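Side-chain contacts in probable ATP-dependent kinase TDA10 (Saccharomyces cerevisiae, PDB 1ODF), which probably acts as an ATP-dependent kinase whose substrate is not yet known, built on a fold that closely resembles bacterial pantothenate kinase: residues 15-20 and 56-61; 33-38 and 263-268; 94-99 and 129-134; 101-106 and 140-145; 206-211 and 257-262. All coordinates share one frame; numbering follows the deposited sequence.

Interaction 1 of 5, residues 15-20 and 56-61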
# COMPACT_ATOMS: atom_id res chain seq x y z
N PHE A 15 -7.73 1.52 -18.01
CA PHE A 15 -7.86 2.75 -17.24
C PHE A 15 -6.63 3.65 -17.34
O PHE A 15 -6.75 4.85 -17.60
CB PHE A 15 -8.14 2.37 -15.77
CG PHE A 15 -7.97 3.51 -14.79
CD1 PHE A 15 -6.86 3.55 -13.95
CD2 PHE A 15 -8.94 4.51 -14.67
CE1 PHE A 15 -6.72 4.57 -12.99
CE2 PHE A 15 -8.81 5.53 -13.72
CZ PHE A 15 -7.70 5.56 -12.88
N LEU A 16 -5.44 3.08 -17.16
CA LEU A 16 -4.22 3.88 -17.20
C LEU A 16 -3.80 4.36 -18.58
O LEU A 16 -3.25 5.46 -18.71
CB LEU A 16 -3.06 3.12 -16.55
CG LEU A 16 -3.18 2.95 -15.03
CD1 LEU A 16 -1.97 2.20 -14.48
CD2 LEU A 16 -3.30 4.33 -14.36
N ASP A 17 -4.07 3.56 -19.61
CA ASP A 17 -3.71 3.94 -20.98
C ASP A 17 -4.54 5.11 -21.48
O ASP A 17 -4.23 5.72 -22.50
CB ASP A 17 -3.87 2.75 -21.93
CG ASP A 17 -2.68 1.80 -21.90
OD1 ASP A 17 -1.71 2.07 -21.15
OD2 ASP A 17 -2.71 0.79 -22.63
N LYS A 18 -5.62 5.42 -20.76
CA LYS A 18 -6.46 6.55 -21.12
C LYS A 18 -6.03 7.76 -20.30
O LYS A 18 -5.77 8.84 -20.84
CB LYS A 18 -7.94 6.26 -20.85
CG LYS A 18 -8.79 7.53 -20.79
CD LYS A 18 -10.27 7.25 -20.54
CE LYS A 18 -11.06 8.54 -20.27
NZ LYS A 18 -10.99 9.53 -21.39
N TYR A 19 -5.95 7.56 -18.99
CA TYR A 19 -5.62 8.67 -18.10
C TYR A 19 -4.19 9.19 -18.05
O TYR A 19 -3.99 10.39 -17.89
CB TYR A 19 -6.11 8.36 -16.69
CG TYR A 19 -7.62 8.46 -16.56
CD1 TYR A 19 -8.44 7.36 -16.82
CD2 TYR A 19 -8.23 9.68 -16.25
CE1 TYR A 19 -9.84 7.48 -16.77
CE2 TYR A 19 -9.61 9.80 -16.20
CZ TYR A 19 -10.41 8.70 -16.46
OH TYR A 19 -11.78 8.84 -16.40
N ILE A 20 -3.20 8.31 -18.19
CA ILE A 20 -1.82 8.78 -18.14
C ILE A 20 -1.53 9.72 -19.31
O ILE A 20 -0.98 10.81 -19.11
CB ILE A 20 -0.83 7.59 -18.10
CG1 ILE A 20 -0.87 6.97 -16.69
CG2 ILE A 20 0.58 8.06 -18.44
CD1 ILE A 20 -0.02 5.72 -16.50
N MET A 56 7.31 1.08 -18.18
CA MET A 56 8.73 1.08 -18.48
C MET A 56 8.92 0.75 -19.95
O MET A 56 9.82 1.28 -20.59
CB MET A 56 9.43 0.02 -17.63
CG MET A 56 9.49 0.34 -16.16
SD MET A 56 11.06 1.07 -15.70
CE MET A 56 11.95 -0.43 -15.21
N GLU A 57 8.07 -0.12 -20.47
CA GLU A 57 8.16 -0.52 -21.86
C GLU A 57 7.53 0.53 -22.77
O GLU A 57 8.06 0.81 -23.84
CB GLU A 57 7.47 -1.86 -22.08
CG GLU A 57 8.11 -3.02 -21.33
CD GLU A 57 7.43 -4.34 -21.62
OE1 GLU A 57 6.20 -4.44 -21.40
OE2 GLU A 57 8.12 -5.29 -22.06
N LYS A 58 6.41 1.10 -22.35
CA LYS A 58 5.73 2.10 -23.15
C LYS A 58 6.52 3.40 -23.27
O LYS A 58 6.80 3.87 -24.37
CB LYS A 58 4.35 2.41 -22.56
CG LYS A 58 3.36 1.26 -22.63
CD LYS A 58 2.14 1.64 -23.47
CE LYS A 58 1.46 2.90 -22.94
NZ LYS A 58 0.40 3.40 -23.87
N TYR A 59 6.90 3.97 -22.13
CA TYR A 59 7.62 5.24 -22.11
C TYR A 59 9.14 5.13 -22.01
O TYR A 59 9.86 6.09 -22.28
CB TYR A 59 7.08 6.11 -20.98
CG TYR A 59 5.60 6.40 -21.13
CD1 TYR A 59 4.64 5.59 -20.52
CD2 TYR A 59 5.16 7.45 -21.94
CE1 TYR A 59 3.27 5.82 -20.73
CE2 TYR A 59 3.81 7.69 -22.15
CZ TYR A 59 2.86 6.87 -21.55
OH TYR A 59 1.53 7.12 -21.78
N GLY A 60 9.62 3.95 -21.63
CA GLY A 60 11.04 3.72 -21.52
C GLY A 60 11.90 4.93 -21.21
O GLY A 60 11.89 5.44 -20.09
N GLY A 61 12.62 5.41 -22.22
CA GLY A 61 13.51 6.54 -22.04
C GLY A 61 12.97 7.96 -22.11
O GLY A 61 13.74 8.91 -21.93
O HOH W 1 -0.13 5.12 -21.30

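Interaction 2 of 5, residues 33-38 and 263-268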
# COMPACT_ATOMS: atom_id res chain seq x y z
N PHE A 33 1.42 10.53 -9.32
CA PHE A 33 1.47 9.34 -8.49
C PHE A 33 0.40 8.33 -8.90
O PHE A 33 -0.67 8.70 -9.41
CB PHE A 33 1.30 9.69 -7.01
CG PHE A 33 2.56 10.19 -6.37
CD1 PHE A 33 3.14 11.39 -6.79
CD2 PHE A 33 3.20 9.45 -5.39
CE1 PHE A 33 4.34 11.84 -6.23
CE2 PHE A 33 4.40 9.88 -4.83
CZ PHE A 33 4.97 11.09 -5.25
N ILE A 34 0.71 7.05 -8.71
CA ILE A 34 -0.23 5.99 -9.00
C ILE A 34 -0.24 5.06 -7.79
O ILE A 34 0.75 4.38 -7.50
CB ILE A 34 0.16 5.21 -10.27
CG1 ILE A 34 0.16 6.16 -11.47
CG2 ILE A 34 -0.85 4.08 -10.51
CD1 ILE A 34 0.51 5.50 -12.77
N PHE A 35 -1.36 5.09 -7.07
CA PHE A 35 -1.53 4.30 -5.87
C PHE A 35 -2.31 3.02 -6.11
O PHE A 35 -3.37 3.03 -6.76
CB PHE A 35 -2.28 5.10 -4.80
CG PHE A 35 -1.55 6.32 -4.32
CD1 PHE A 35 -2.20 7.56 -4.27
CD2 PHE A 35 -0.23 6.23 -3.87
CE1 PHE A 35 -1.54 8.69 -3.79
CE2 PHE A 35 0.44 7.37 -3.38
CZ PHE A 35 -0.22 8.60 -3.34
N PHE A 36 -1.78 1.91 -5.58
CA PHE A 36 -2.47 0.63 -5.67
C PHE A 36 -2.79 0.25 -4.24
O PHE A 36 -1.92 0.29 -3.37
CB PHE A 36 -1.60 -0.45 -6.30
CG PHE A 36 -1.47 -0.32 -7.80
CD1 PHE A 36 -0.65 0.65 -8.36
CD2 PHE A 36 -2.15 -1.19 -8.64
CE1 PHE A 36 -0.51 0.76 -9.74
CE2 PHE A 36 -2.03 -1.09 -10.02
CZ PHE A 36 -1.21 -0.12 -10.58
N SER A 37 -4.06 -0.08 -4.01
CA SER A 37 -4.54 -0.45 -2.68
C SER A 37 -5.45 -1.68 -2.76
O SER A 37 -6.34 -1.77 -3.62
CB SER A 37 -5.33 0.71 -2.07
OG SER A 37 -5.59 0.49 -0.69
N GLY A 38 -5.23 -2.63 -1.86
CA GLY A 38 -6.04 -3.83 -1.85
C GLY A 38 -5.70 -4.72 -0.67
O GLY A 38 -4.58 -4.67 -0.16
N GLU A 263 -14.22 6.42 -3.18
CA GLU A 263 -13.64 6.45 -4.51
C GLU A 263 -12.73 7.67 -4.70
O GLU A 263 -12.87 8.43 -5.67
CB GLU A 263 -14.75 6.49 -5.56
CG GLU A 263 -15.58 5.24 -5.67
CD GLU A 263 -16.62 5.35 -6.76
OE1 GLU A 263 -17.67 5.98 -6.53
OE2 GLU A 263 -16.39 4.82 -7.87
N SER A 264 -11.80 7.87 -3.78
CA SER A 264 -10.94 9.02 -3.92
C SER A 264 -9.48 8.78 -3.56
O SER A 264 -8.79 9.71 -3.14
CB SER A 264 -11.49 10.19 -3.10
OG SER A 264 -11.45 9.90 -1.72
N LEU A 265 -9.01 7.54 -3.70
CA LEU A 265 -7.61 7.25 -3.43
C LEU A 265 -6.82 8.13 -4.40
O LEU A 265 -5.79 8.69 -4.06
CB LEU A 265 -7.31 5.77 -3.69
CG LEU A 265 -5.82 5.38 -3.69
CD1 LEU A 265 -5.20 5.70 -2.33
CD2 LEU A 265 -5.67 3.91 -4.02
N GLY A 266 -7.34 8.25 -5.63
CA GLY A 266 -6.70 9.08 -6.63
C GLY A 266 -7.32 10.47 -6.65
O GLY A 266 -8.55 10.61 -6.58
N SER A 267 -6.48 11.50 -6.73
CA SER A 267 -6.99 12.87 -6.77
C SER A 267 -7.59 13.22 -8.13
O SER A 267 -8.49 14.05 -8.22
CB SER A 267 -5.87 13.87 -6.42
OG SER A 267 -4.99 14.06 -7.52
N ILE A 268 -7.10 12.59 -9.20
CA ILE A 268 -7.63 12.88 -10.53
C ILE A 268 -8.74 11.90 -10.90
O ILE A 268 -9.82 12.32 -11.33
CB ILE A 268 -6.54 12.78 -11.59
CG1 ILE A 268 -5.42 13.78 -11.26
CG2 ILE A 268 -7.14 13.03 -12.96
CD1 ILE A 268 -4.19 13.63 -12.12

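Interaction 3 of 5, residues 94-99 and 129-134. With SO4 (sulfate ion), chain C.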
# COMPACT_ATOMS: atom_id res chain seq x y z
N GLN A 94 3.57 -4.48 18.02
CA GLN A 94 4.73 -5.33 18.29
C GLN A 94 5.11 -5.97 16.96
O GLN A 94 4.34 -6.74 16.38
CB GLN A 94 4.38 -6.41 19.32
CG GLN A 94 3.96 -5.88 20.68
CD GLN A 94 4.98 -4.91 21.27
OE1 GLN A 94 6.19 -5.16 21.23
NE2 GLN A 94 4.49 -3.81 21.83
N GLY A 95 6.31 -5.65 16.49
CA GLY A 95 6.78 -6.19 15.23
C GLY A 95 6.26 -5.41 14.03
O GLY A 95 5.20 -4.78 14.10
N ARG A 96 7.01 -5.45 12.93
CA ARG A 96 6.61 -4.76 11.71
C ARG A 96 5.21 -5.20 11.29
O ARG A 96 4.76 -6.29 11.63
CB ARG A 96 7.59 -5.08 10.58
CG ARG A 96 7.48 -6.52 10.05
CD ARG A 96 8.38 -6.74 8.83
NE ARG A 96 8.04 -7.97 8.12
CZ ARG A 96 8.65 -9.14 8.29
NH1 ARG A 96 9.66 -9.26 9.14
NH2 ARG A 96 8.23 -10.21 7.62
N GLY A 97 4.51 -4.33 10.56
CA GLY A 97 3.18 -4.69 10.11
C GLY A 97 2.18 -3.56 9.91
O GLY A 97 1.99 -3.08 8.80
N LEU A 98 1.55 -3.13 10.99
CA LEU A 98 0.53 -2.10 10.93
C LEU A 98 1.06 -0.68 10.76
O LEU A 98 2.26 -0.43 10.92
CB LEU A 98 -0.34 -2.14 12.19
CG LEU A 98 -1.27 -3.33 12.46
CD1 LEU A 98 -2.24 -3.49 11.28
CD2 LEU A 98 -0.46 -4.61 12.67
N PRO A 99 0.16 0.27 10.43
CA PRO A 99 0.56 1.66 10.27
C PRO A 99 1.27 2.07 11.56
O PRO A 99 0.78 1.77 12.66
CB PRO A 99 -0.77 2.38 10.10
CG PRO A 99 -1.61 1.36 9.41
CD PRO A 99 -1.28 0.11 10.16
N PRO A 129 14.66 3.27 0.14
CA PRO A 129 15.06 2.06 0.85
C PRO A 129 14.48 0.76 0.31
O PRO A 129 13.51 0.75 -0.45
CB PRO A 129 14.59 2.33 2.27
CG PRO A 129 13.32 3.08 2.04
CD PRO A 129 13.71 4.06 0.94
N LYS A 130 15.12 -0.33 0.71
CA LYS A 130 14.69 -1.67 0.35
C LYS A 130 14.72 -2.45 1.65
O LYS A 130 15.55 -2.19 2.53
CB LYS A 130 15.62 -2.28 -0.70
CG LYS A 130 15.26 -1.86 -2.13
CD LYS A 130 13.80 -2.20 -2.45
CE LYS A 130 13.40 -1.73 -3.85
NZ LYS A 130 11.93 -1.90 -4.14
N TYR A 131 13.81 -3.40 1.80
CA TYR A 131 13.75 -4.16 3.04
C TYR A 131 14.08 -5.62 2.81
O TYR A 131 13.95 -6.13 1.70
CB TYR A 131 12.34 -4.01 3.63
CG TYR A 131 12.21 -4.40 5.09
CD1 TYR A 131 12.67 -3.56 6.10
CD2 TYR A 131 11.59 -5.59 5.46
CE1 TYR A 131 12.52 -3.90 7.44
CE2 TYR A 131 11.44 -5.94 6.79
CZ TYR A 131 11.90 -5.09 7.78
OH TYR A 131 11.72 -5.42 9.10
N ASP A 132 14.51 -6.29 3.87
CA ASP A 132 14.85 -7.71 3.82
C ASP A 132 14.17 -8.37 5.01
O ASP A 132 14.62 -8.24 6.14
CB ASP A 132 16.37 -7.88 3.92
CG ASP A 132 16.79 -9.35 3.92
OD1 ASP A 132 18.02 -9.60 3.96
OD2 ASP A 132 15.91 -10.24 3.89
N LYS A 133 13.07 -9.08 4.73
CA LYS A 133 12.29 -9.76 5.77
C LYS A 133 12.91 -11.03 6.36
O LYS A 133 12.50 -11.48 7.44
CB LYS A 133 10.90 -10.12 5.23
CG LYS A 133 10.06 -8.93 4.78
CD LYS A 133 8.69 -9.39 4.29
CE LYS A 133 7.87 -8.23 3.73
NZ LYS A 133 6.51 -8.67 3.30
N SER A 134 13.90 -11.60 5.67
CA SER A 134 14.55 -12.82 6.15
C SER A 134 15.51 -12.53 7.30
O SER A 134 15.85 -13.43 8.08
CB SER A 134 15.33 -13.49 5.01
OG SER A 134 16.44 -12.70 4.61
S SO4 C . 4.76 -8.83 6.48
O1 SO4 C . 4.38 -9.01 7.89
O2 SO4 C . 5.66 -7.68 6.36
O3 SO4 C . 5.43 -10.05 5.98
O4 SO4 C . 3.55 -8.59 5.68

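Interaction 4 of 5, residues 101-106 and 140-145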
# COMPACT_ATOMS: atom_id res chain seq x y z
N THR A 101 4.57 1.33 11.86
CA THR A 101 5.79 0.52 11.80
C THR A 101 6.66 0.91 10.62
O THR A 101 7.59 0.17 10.25
CB THR A 101 5.46 -0.99 11.71
OG1 THR A 101 4.73 -1.26 10.51
CG2 THR A 101 4.64 -1.43 12.92
N HIS A 102 6.37 2.05 10.01
CA HIS A 102 7.16 2.53 8.88
C HIS A 102 7.95 3.78 9.26
O HIS A 102 7.58 4.53 10.15
CB HIS A 102 6.27 2.85 7.67
CG HIS A 102 5.62 1.65 7.06
ND1 HIS A 102 4.40 1.17 7.48
CD2 HIS A 102 6.05 0.81 6.09
CE1 HIS A 102 4.09 0.09 6.78
NE2 HIS A 102 5.08 -0.15 5.93
N ASP A 103 9.06 4.00 8.55
CA ASP A 103 9.92 5.15 8.80
C ASP A 103 9.38 6.38 8.06
O ASP A 103 9.71 6.62 6.90
CB ASP A 103 11.34 4.82 8.33
CG ASP A 103 12.36 5.83 8.81
OD1 ASP A 103 13.56 5.53 8.72
OD2 ASP A 103 11.95 6.92 9.26
N MET A 104 8.56 7.16 8.76
CA MET A 104 7.95 8.35 8.17
C MET A 104 8.94 9.46 7.86
O MET A 104 8.80 10.16 6.86
CB MET A 104 6.85 8.90 9.09
CG MET A 104 5.82 7.86 9.49
SD MET A 104 5.27 6.88 8.08
CE MET A 104 4.34 8.13 7.14
N LYS A 105 9.94 9.62 8.73
CA LYS A 105 10.93 10.67 8.52
C LYS A 105 11.62 10.44 7.19
O LYS A 105 11.83 11.37 6.41
CB LYS A 105 11.96 10.67 9.65
CG LYS A 105 12.20 12.05 10.27
CD LYS A 105 10.87 12.70 10.67
CE LYS A 105 11.07 14.05 11.37
NZ LYS A 105 11.70 13.91 12.72
N LEU A 106 11.96 9.18 6.94
CA LEU A 106 12.63 8.79 5.71
C LEU A 106 11.70 9.01 4.51
O LEU A 106 12.14 9.44 3.45
CB LEU A 106 13.06 7.32 5.78
CG LEU A 106 14.29 6.91 4.97
CD1 LEU A 106 14.42 5.39 4.98
CD2 LEU A 106 14.18 7.41 3.54
N GLY A 140 13.18 -9.24 10.16
CA GLY A 140 13.46 -8.28 9.11
C GLY A 140 14.31 -7.08 9.49
O GLY A 140 14.44 -6.73 10.66
N ASP A 141 14.89 -6.45 8.47
CA ASP A 141 15.73 -5.27 8.64
C ASP A 141 15.90 -4.57 7.28
O ASP A 141 15.64 -5.16 6.23
CB ASP A 141 17.10 -5.69 9.19
CG ASP A 141 17.89 -4.52 9.73
OD1 ASP A 141 19.08 -4.71 10.08
OD2 ASP A 141 17.34 -3.40 9.82
N ARG A 142 16.33 -3.32 7.31
CA ARG A 142 16.52 -2.57 6.07
C ARG A 142 17.80 -3.01 5.37
O ARG A 142 18.80 -3.33 6.02
CB ARG A 142 16.60 -1.07 6.38
CG ARG A 142 16.84 -0.17 5.17
CD ARG A 142 16.71 1.29 5.56
NE ARG A 142 15.41 1.56 6.16
CZ ARG A 142 15.11 2.63 6.89
NH1 ARG A 142 16.04 3.56 7.13
NH2 ARG A 142 13.90 2.78 7.39
N CYS A 143 17.77 -3.05 4.04
CA CYS A 143 18.94 -3.45 3.25
C CYS A 143 20.02 -2.38 3.37
O CYS A 143 19.72 -1.20 3.55
CB CYS A 143 18.56 -3.63 1.77
SG CYS A 143 17.41 -4.97 1.42
N PRO A 144 21.30 -2.78 3.28
CA PRO A 144 22.42 -1.83 3.37
C PRO A 144 22.41 -0.91 2.15
O PRO A 144 23.07 0.13 2.13
CB PRO A 144 23.65 -2.75 3.40
CG PRO A 144 23.11 -4.05 3.95
CD PRO A 144 21.79 -4.17 3.23
N THR A 145 21.67 -1.32 1.13
CA THR A 145 21.56 -0.54 -0.09
C THR A 145 20.15 -0.64 -0.69
O THR A 145 19.62 -1.74 -0.90
CB THR A 145 22.59 -1.02 -1.14
OG1 THR A 145 22.41 -2.42 -1.38
CG2 THR A 145 24.01 -0.77 -0.64
O HOH W 2 16.61 5.82 8.62

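Interaction 5 of 5, residues 206-211 and 257-262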
# COMPACT_ATOMS: atom_id res chain seq x y z
N GLY A 206 -5.81 6.36 -8.88
CA GLY A 206 -5.90 5.29 -7.91
C GLY A 206 -6.49 4.01 -8.44
O GLY A 206 -7.40 4.03 -9.26
N ILE A 207 -5.94 2.89 -7.97
CA ILE A 207 -6.40 1.56 -8.35
C ILE A 207 -6.81 0.90 -7.04
O ILE A 207 -5.96 0.60 -6.19
CB ILE A 207 -5.29 0.71 -8.99
CG1 ILE A 207 -4.51 1.52 -10.04
CG2 ILE A 207 -5.92 -0.58 -9.56
CD1 ILE A 207 -5.32 1.91 -11.24
N VAL A 208 -8.10 0.66 -6.88
CA VAL A 208 -8.61 0.07 -5.67
C VAL A 208 -9.20 -1.31 -5.89
O VAL A 208 -10.04 -1.51 -6.78
CB VAL A 208 -9.68 0.97 -5.01
CG1 VAL A 208 -10.30 0.26 -3.79
CG2 VAL A 208 -9.06 2.30 -4.60
N PHE A 209 -8.74 -2.25 -5.07
CA PHE A 209 -9.20 -3.63 -5.11
C PHE A 209 -10.03 -3.88 -3.86
O PHE A 209 -9.55 -3.66 -2.74
CB PHE A 209 -8.01 -4.62 -5.06
CG PHE A 209 -7.31 -4.84 -6.38
CD1 PHE A 209 -7.18 -3.82 -7.32
CD2 PHE A 209 -6.73 -6.07 -6.66
CE1 PHE A 209 -6.48 -4.03 -8.51
CE2 PHE A 209 -6.03 -6.30 -7.84
CZ PHE A 209 -5.91 -5.27 -8.77
N THR A 210 -11.27 -4.32 -4.04
CA THR A 210 -12.08 -4.68 -2.89
C THR A 210 -12.65 -6.07 -3.19
O THR A 210 -12.52 -6.57 -4.32
CB THR A 210 -13.21 -3.66 -2.62
OG1 THR A 210 -13.70 -3.86 -1.29
CG2 THR A 210 -14.36 -3.83 -3.61
N THR A 211 -13.27 -6.71 -2.21
CA THR A 211 -13.81 -8.05 -2.42
C THR A 211 -15.22 -8.17 -1.84
O THR A 211 -15.66 -7.28 -1.11
CB THR A 211 -12.86 -9.11 -1.81
OG1 THR A 211 -13.35 -10.42 -2.11
CG2 THR A 211 -12.76 -8.93 -0.30
N ASN A 257 -14.50 0.43 4.42
CA ASN A 257 -15.75 0.93 3.86
C ASN A 257 -15.69 2.38 3.36
O ASN A 257 -15.93 2.64 2.18
CB ASN A 257 -16.86 0.77 4.90
CG ASN A 257 -18.23 1.10 4.33
OD1 ASN A 257 -18.36 1.46 3.17
ND2 ASN A 257 -19.25 0.96 5.16
N ASP A 258 -15.36 3.32 4.24
CA ASP A 258 -15.27 4.73 3.83
C ASP A 258 -14.30 4.88 2.67
O ASP A 258 -14.60 5.53 1.67
CB ASP A 258 -14.79 5.62 4.98
CG ASP A 258 -15.66 5.49 6.22
OD1 ASP A 258 -16.90 5.44 6.07
OD2 ASP A 258 -15.09 5.45 7.34
N PHE A 259 -13.13 4.27 2.81
CA PHE A 259 -12.12 4.34 1.77
C PHE A 259 -12.62 3.89 0.40
O PHE A 259 -12.58 4.64 -0.57
CB PHE A 259 -10.89 3.51 2.17
CG PHE A 259 -9.96 3.26 1.03
CD1 PHE A 259 -9.62 1.95 0.68
CD2 PHE A 259 -9.46 4.31 0.27
CE1 PHE A 259 -8.80 1.70 -0.41
CE2 PHE A 259 -8.64 4.08 -0.82
CZ PHE A 259 -8.31 2.76 -1.17
N VAL A 260 -13.10 2.65 0.32
CA VAL A 260 -13.57 2.13 -0.96
C VAL A 260 -14.79 2.87 -1.52
O VAL A 260 -14.84 3.19 -2.70
CB VAL A 260 -13.90 0.62 -0.86
CG1 VAL A 260 -14.47 0.11 -2.18
CG2 VAL A 260 -12.63 -0.16 -0.49
N ARG A 261 -15.75 3.17 -0.66
CA ARG A 261 -16.98 3.84 -1.08
C ARG A 261 -16.73 5.27 -1.55
O ARG A 261 -17.38 5.75 -2.48
CB ARG A 261 -18.00 3.83 0.07
CG ARG A 261 -19.47 3.97 -0.37
CD ARG A 261 -20.43 3.82 0.81
NE ARG A 261 -20.36 2.48 1.42
CZ ARG A 261 -20.92 1.39 0.91
NH1 ARG A 261 -21.60 1.46 -0.24
NH2 ARG A 261 -20.79 0.22 1.52
N SER A 262 -15.77 5.94 -0.92
CA SER A 262 -15.42 7.32 -1.25
C SER A 262 -14.85 7.47 -2.66
O SER A 262 -14.95 8.54 -3.26
CB SER A 262 -14.41 7.86 -0.25
OG SER A 262 -13.10 7.44 -0.58

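Interaction 1 of 5, residues 15-20 and 56-61
Ile20 and Tyr59 meet at an oblique angle, the branch methyl of the isoleucine set against the phenol end of the ring. CG2 of Ile20 lies 3.6 Å from OH of Tyr59 and 4.0 Å from its CZ. The methyl stands opposite the backbone N about CA-CB (CG1 at chi1 -74°), and CB itself is directed toward the other helix; a beta-branched residue can thus offer CG2 here while CG1 leads elsewhere. Tyrosine suits the facing position because its long ring crosses the gap between two segments whose closest CA atoms, of Asp17 and Lys58, are 9.9 Å apart, and still ends in a polar group.

A second, looser pair lies beside the first. The Lys58 chain bends at chi2 and chi3 and brings NZ to 3.7 Å from OD1 of Asp17, a long salt bridge. The stronger partner of OD1 is His54 NE2, to which it is hydrogen-bonded. One water joins Tyr59 OH to the charged pair: it lies 2.6 Å from that hydroxyl and makes weak bonds to Asp17 OD1 and Lys58 NZ. The charged link is loose and partly water-mediated, as fits side chains near the surface.

The contact joins helix 8-24 to helix 44-59, the helix that follows the predicted P-loop. Nearby, Leu16 packs on Ile51 and Ile20 on Leu55, while Tyr59 meets Phe24 edge-to-face and Phe15 reaches strands 204-211 and 269-275.

Interaction 2 of 5, residues 33-38 and 263-268
Leu265 pushes its side chain against strand 33-37, and nearly all of the contact can be read along it. Its CB points toward the strand, and with chi1 170° CG stands opposite the backbone N, 3.7 Å from CB of Phe35. There the chain forks. CD1 stays with Phe35, 3.9 Å from its CB and 4.0 Å from the ring atom CD1. CD2 spans two residues of the strand: it is 3.7 Å from CB of Phe35, equally near that residue's carbonyl O, and 3.8 Å from CB of Ser37. Residues 35 and 37 share one side of the strand, so a forked leucine can touch both. The carbonyl O of Leu265 lies at the edge of the Phe35 ring, near its plane.

Phenylalanine fills this buried place, offering its CB and the near ring atom CD1 to the leucine, while the small Ser37 lets the leucine methyl come close; its OG is satisfied by a hydrogen bond to Leu163 O.

The leucine belongs to the loop between helix 249-262 and strand 269-275, and it also packs on Val208 of strand 204-211. Strand 32-37 is central in the parallel part of the sheet and runs directly into the predicted ATP-binding P-loop at Gly38; Phe36, facing away from this loop, packs on helix 44-59.

Interaction 3 of 5, residues 94-99 and 129-134
Arg96 lays one face of its guanidinium against the aliphatic chain of Lys133, which crosses it at about a right angle, CG of the lysine standing 3.5 Å above the plane and displaced toward the rim. Its edge binds a sulfate: Arg96 NE donates to O2 at 3.0 Å, nearly straight at 171°, and NH2 to O3 at 3.2 Å. Lys133, extended beyond CG, reaches the same two oxygens through NZ with weak bonds, so the anion draws together two cations whose NH2 and NZ stay 4.9 Å apart. Tyr131 supports the stem, its OH 3.6 Å from CD of Arg96, the guanidinium and ring planes 61° apart. NH1 is hydrogen-bonded to Gly138 O, so that with the two sulfate bonds the group is held on several sides. With an alanine in place of Arg96, the sulfate would probably lose the two nearly straight bonds from NE and NH2, and the Lys133 chain its flat partner.

The sulfate probably came from the crystallisation liquor; the donors gathered from Arg96, Lys133 and Tyr74 OH may suit a phosphate group. Lys133 lies about 8 Å from Gln40 of the predicted ATP site, side chain to side chain. The contact joins the loop between helices 77-86 and 104-114 to the end of strand 125-132, just before helix 135-138.

Interaction 4 of 5, residues 101-106 and 140-145
Arg142 and Asp103 form a salt bridge through a single hydrogen bond, NH2 donating to OD1 at 3.1 Å with an angle of 164°. The oxygen uses its anti lone pair and lies in the guanidinium plane, and the carboxylate and guanidinium are nearly coplanar, 20° apart. A water completes the edge, accepting from Arg142 NH1 at 2.8 Å and donating to the same OD1.

The conformations explain this reach. Arg142 starts extended, with CG opposite its backbone N, then bends at chi3 (-57°), so that the flat group meets the aspartate with its edge. In Asp103, chi1 near 180° sets the carboxylate between two partners, and its oxygens then serve one each: OD1 the arginine, while OD2 accepts from Leu106 N at 3.2 Å from above the carboxylate plane. This is a capping bond, with Asp103 at the N-cap of helix 104-114, a place that aspartate suits because its short acidic chain can reach the first free amides of a helix. Leu106 sends CD1 over one face of the guanidinium, 3.3 Å from Arg142 NH1.

Arg142 NH2 is also hydrogen-bonded to Tyr74 O. A leucine in place of Arg142 would probably leave Asp103 OD1 without its charged mate and Tyr74 O without this donor.

The contact ties the start of helix 104-114 to the outer strand 141-142 of the small antiparallel sheet. Pro129 of the adjoining strand 125-132 packs on both Leu106 and Arg142.

Interaction 5 of 5, residues 206-211 and 257-262
Val208 and Thr210 meet the helix 257-262 as alternate residues of the strand. At the start of the segment, Gly206 and Ile207 belong to the sheet: Gly206 bonds through its backbone to strand 269-275, and Ile207 packs on helix 8-24.

Val208 is the first to face the helix. Its two methyls divide the work: CG2 meets the far end of Phe259, 3.5 Å from CZ, while CG1 lies 4.0 Å from CE1 of the same ring and 4.1 Å from CG2 of Val260. The valine and the phenylalanine approach from opposite directions. Phe259 starts off to the flank, but with chi1 166° its CG stands opposite the backbone N and the long ring brings its end back to the strand. Phe209 then points away, packing on Val8 of helix 8-24.

Thr210 faces the helix again. It sits against the Val260 fork, OG1 3.9 Å from CG2 and CB 4.0 Å from CG1 of the valine. Beyond it, Thr211 OG1 is hydrogen-bonded to Ile275 O and Asn216 OD1.

The axes of segments 206-211 and 257-262 approach to 9.6 Å and their directions differ by 123°, so the helix runs across the strand and a short piece of it touches two alternate residues. Beta-branched residues suit both strand and interface, giving compact branches close to the backbone, two methyls in valine, a methyl and a hydroxyl in threonine. The Thr210 side chain lies about 6 Å from that of Pro39 in the predicted ATP site. The chemistry is almost wholly apolar: cohesion rests on apolar packing, most buried at Val208 and Phe259, with no charge to direct it.

Overall arrangement
Interactions 2 and 5 lie together, their centres 9 Å apart, on neighbouring strands of the central sheet: Phe35 O and Ile207 N, 2.8 Å apart, probably form a hydrogen bond, and Leu265 CB packs on Phe259 CE2. Interaction 1 reaches both from the side of helix 8-24, with Ile20 CD1 3.8 Å from Ile34 CD1 and Phe15 CE1 3.5 Å from Ile207 CD1. Interactions 3 and 4 form a separate pair, centres 8 Å apart, on the neighbouring strands 125-132 and 141-142; interaction 3 holds the sulfate. They lie across the chain's centre from interaction 2, whose nearest atoms are about 11 Å from each. Interaction 2 contains Gly38 of the predicted ATP site.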